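Long-range contact in photosystem II assembly protein Ycf48 (Thermosynechococcus elongatus, PDB 5OJP), which probably assists early assembly of photosystem II and replacement of photodamaged D1, and binds the C-terminal extension of D1: residues S203-N208 with I220-K225. The protein carries 4 engineered substitutions. Sequence-based numbering, arbitrary orientation.
Engineered in segment 203-208: E204 (natural residue Arg), E205 (natural residue Arg).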
ATOM      1  N   SER A 203       6.567  -7.258  22.292  1.00 57.66           N
ATOM      2  CA  SER A 203       7.986  -7.195  22.592  1.00 57.41           C
ATOM      3  C   SER A 203       8.834  -7.342  21.339  1.00 56.91           C
ATOM      4  O   SER A 203      10.044  -7.118  21.391  1.00 57.92           O
ATOM      5  CB  SER A 203       8.351  -8.278  23.605  1.00 56.38           C
ATOM      6  OG  SER A 203       8.123  -9.559  23.032  1.00 56.50           O
ATOM      7  N   GLU A 204       8.205  -7.658  20.224  1.00 55.97           N
ATOM      8  CA  GLU A 204       8.809  -7.935  18.931  1.00 58.40           C
ATOM      9  C   GLU A 204       8.945  -6.647  18.119  1.00 50.51           C
ATOM     10  O   GLU A 204       8.269  -5.646  18.375  1.00 52.73           O
ATOM     11  CB  GLU A 204       7.926  -8.916  18.155  1.00 68.02           C
ATOM     12  CG  GLU A 204       7.813 -10.371  18.664  1.00 78.68           C
ATOM     13  CD  GLU A 204       8.997 -11.273  18.304  1.00 87.76           C
ATOM     14  OE1 GLU A 204       9.640 -11.037  17.256  1.00 90.75           O
ATOM     15  OE2 GLU A 204       9.248 -12.252  19.045  1.00 92.59           O
ATOM     16  N   GLU A 205       9.827  -6.684  17.134  1.00 41.73           N
ATOM     17  CA  GLU A 205      10.053  -5.540  16.266  1.00 43.51           C
ATOM     18  C   GLU A 205       8.938  -5.459  15.225  1.00 36.65           C
ATOM     19  O   GLU A 205       8.714  -6.411  14.456  1.00 32.17           O
ATOM     20  CB  GLU A 205      11.418  -5.641  15.589  1.00 47.59           C
ATOM     21  CG  GLU A 205      11.709  -4.531  14.554  1.00 55.98           C
ATOM     22  CD  GLU A 205      13.169  -4.491  14.044  1.00 66.40           C
ATOM     23  OE1 GLU A 205      14.037  -5.238  14.575  1.00 71.88           O
ATOM     24  OE2 GLU A 205      13.468  -3.671  13.142  1.00 68.82           O
ATOM     25  N   LEU A 206       8.236  -4.328  15.203  1.00 30.80           N
ATOM     26  CA  LEU A 206       7.165  -4.139  14.234  1.00 29.77           C
ATOM     27  C   LEU A 206       7.717  -3.913  12.828  1.00 28.79           C
ATOM     28  O   LEU A 206       8.629  -3.118  12.632  1.00 32.75           O
ATOM     29  CB  LEU A 206       6.330  -2.925  14.636  1.00 33.03           C
ATOM     30  CG  LEU A 206       5.552  -3.122  15.928  1.00 38.74           C
ATOM     31  CD1 LEU A 206       4.970  -1.795  16.399  1.00 38.70           C
ATOM     32  CD2 LEU A 206       4.436  -4.128  15.679  1.00 39.01           C
ATOM     33  N   HIS A 207       7.134  -4.568  11.828  1.00 27.98           N
ATOM     34  CA  HIS A 207       7.477  -4.229  10.455  1.00 33.16           C
ATOM     35  C   HIS A 207       6.394  -3.472   9.678  1.00 32.02           C
ATOM     36  O   HIS A 207       6.697  -2.514   8.976  1.00 34.08           O
ATOM     37  CB  HIS A 207       7.838  -5.486   9.689  1.00 40.87           C
ATOM     38  CG  HIS A 207       8.239  -5.199   8.284  1.00 52.92           C
ATOM     39  ND1 HIS A 207       9.390  -4.506   7.972  1.00 56.90           N
ATOM     40  CD2 HIS A 207       7.645  -5.503   7.102  1.00 55.77           C
ATOM     41  CE1 HIS A 207       9.483  -4.389   6.656  1.00 57.38           C
ATOM     42  NE2 HIS A 207       8.439  -4.987   6.106  1.00 55.77           N
ATOM     43  N   ASN A 208       5.138  -3.893   9.732  1.00 27.91           N
ATOM     44  CA  ASN A 208       4.079  -3.315   8.947  1.00 26.73           C
ATOM     45  C   ASN A 208       2.789  -3.539   9.700  1.00 27.71           C
ATOM     46  O   ASN A 208       2.646  -4.534  10.411  1.00 26.46           O
ATOM     47  CB  ASN A 208       4.001  -3.987   7.547  1.00 25.41           C
ATOM     48  CG  ASN A 208       3.255  -3.179   6.512  1.00 26.28           C
ATOM     49  OD1 ASN A 208       2.721  -2.125   6.804  1.00 24.10           O
ATOM     50  ND2 ASN A 208       3.286  -3.654   5.230  1.00 27.49           N
ATOM     51  N   ILE A 220       2.508  -7.290  11.146  1.00 30.84           N
ATOM     52  CA  ILE A 220       3.603  -8.166  10.809  1.00 31.11           C
ATOM     53  C   ILE A 220       4.761  -7.740  11.691  1.00 30.41           C
ATOM     54  O   ILE A 220       5.149  -6.568  11.692  1.00 26.88           O
ATOM     55  CB  ILE A 220       3.961  -8.042   9.318  1.00 27.07           C
ATOM     56  CG1 ILE A 220       2.783  -8.529   8.444  1.00 23.07           C
ATOM     57  CG2 ILE A 220       5.315  -8.821   9.052  1.00 25.21           C
ATOM     58  CD1 ILE A 220       2.935  -8.128   6.896  1.00 20.76           C
ATOM     59  N   VAL A 221       5.335  -8.691  12.412  1.00 30.62           N
ATOM     60  CA  VAL A 221       6.532  -8.401  13.178  1.00 34.39           C
ATOM     61  C   VAL A 221       7.664  -9.243  12.612  1.00 37.83           C
ATOM     62  O   VAL A 221       7.454 -10.257  11.934  1.00 36.85           O
ATOM     63  CB  VAL A 221       6.358  -8.699  14.669  1.00 37.88           C
ATOM     64  CG1 VAL A 221       5.206  -7.860  15.255  1.00 37.27           C
ATOM     65  CG2 VAL A 221       6.159 -10.180  14.866  1.00 38.30           C
ATOM     66  N   ASN A 222       8.882  -8.813  12.896  1.00 42.43           N
ATOM     67  CA  ASN A 222       9.990  -9.503  12.278  1.00 49.31           C
ATOM     68  C   ASN A 222      10.122 -10.912  12.858  1.00 46.87           C
ATOM     69  O   ASN A 222       9.735 -11.189  14.001  1.00 44.16           O
ATOM     70  CB  ASN A 222      11.253  -8.645  12.363  1.00 56.85           C
ATOM     71  CG  ASN A 222      11.127  -7.357  11.493  1.00 62.24           C
ATOM     72  OD1 ASN A 222      10.385  -7.316  10.490  1.00 61.37           O
ATOM     73  ND2 ASN A 222      11.902  -6.335  11.840  1.00 66.48           N
ATOM     74  N   GLY A 223      10.544 -11.831  12.000  1.00 48.05           N
ATOM     75  CA  GLY A 223      10.596 -13.231  12.334  1.00 49.21           C
ATOM     76  C   GLY A 223       9.442 -14.029  11.787  1.00 48.78           C
ATOM     77  O   GLY A 223       9.229 -15.159  12.248  1.00 48.19           O
ATOM     78  N   GLY A 224       8.704 -13.485  10.825  1.00 45.89           N
ATOM     79  CA  GLY A 224       7.591 -14.176  10.211  1.00 45.75           C
ATOM     80  C   GLY A 224       6.403 -14.432  11.121  1.00 45.40           C
ATOM     81  O   GLY A 224       5.800 -15.515  11.071  1.00 46.14           O
ATOM     82  N   LYS A 225       6.062 -13.490  11.977  1.00 38.28           N
ATOM     83  CA  LYS A 225       4.895 -13.675  12.814  1.00 36.57           C
ATOM     84  C   LYS A 225       3.931 -12.536  12.485  1.00 32.80           C
ATOM     85  O   LYS A 225       4.358 -11.482  12.026  1.00 29.30           O
ATOM     86  CB  LYS A 225       5.272 -13.644  14.280  1.00 40.05           C
ATOM     87  CG  LYS A 225       6.184 -14.747  14.710  1.00 49.21           C
ATOM     88  CD  LYS A 225       6.531 -14.558  16.179  1.00 56.38           C
ATOM     89  CE  LYS A 225       7.555 -15.599  16.649  1.00 62.25           C
ATOM     90  NZ  LYS A 225       7.015 -16.967  16.532  1.00 69.68           N
TER
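I220 opens the pairing with both of its backbone polar atoms: its N donates to N208 O at 2.9 Å, and its O receives H207 N at 2.8 Å plus a longer, weak bond from N208 N. Two successive amides thus converge on one carbonyl, and the register slips by one residue. The next residue, V221, pairs with L206 without hydrogen bonds. Its CG1, anti to the carbonyl carbon (chi1 -59°), lies 3.8 Å from L206 CD2, while CB and CG2 pack on the CB of E204, an engineered residue; L240 touches both V221 and E204. At N222 the strands are tied again, N222 N reaching E205 O at 2.9 Å with a C=O...N angle of 165°. The N222 side chain crosses H207 at about a right angle, OD1 3.2 Å from H207 CB. Its other branch, ND2, meets the engineered E205 at CD, 3.1 Å away, amide and carboxylate planes 61° apart and no hydrogen bond formed; E205 OE2 instead forms a salt bridge with R165 of strand 164-169. G223 and G224, both at positive phi, carry the chain round to K225, whose O accepts V221 N and whose NZ bonds to S242 OG. H207 and N208 opposite I220 make a classic beta bulge, here in an antiparallel hairpin of one blade of the seven-bladed beta-propeller, with E204 and E205, part of the altered Arg-rich patch, just before strand 206-211.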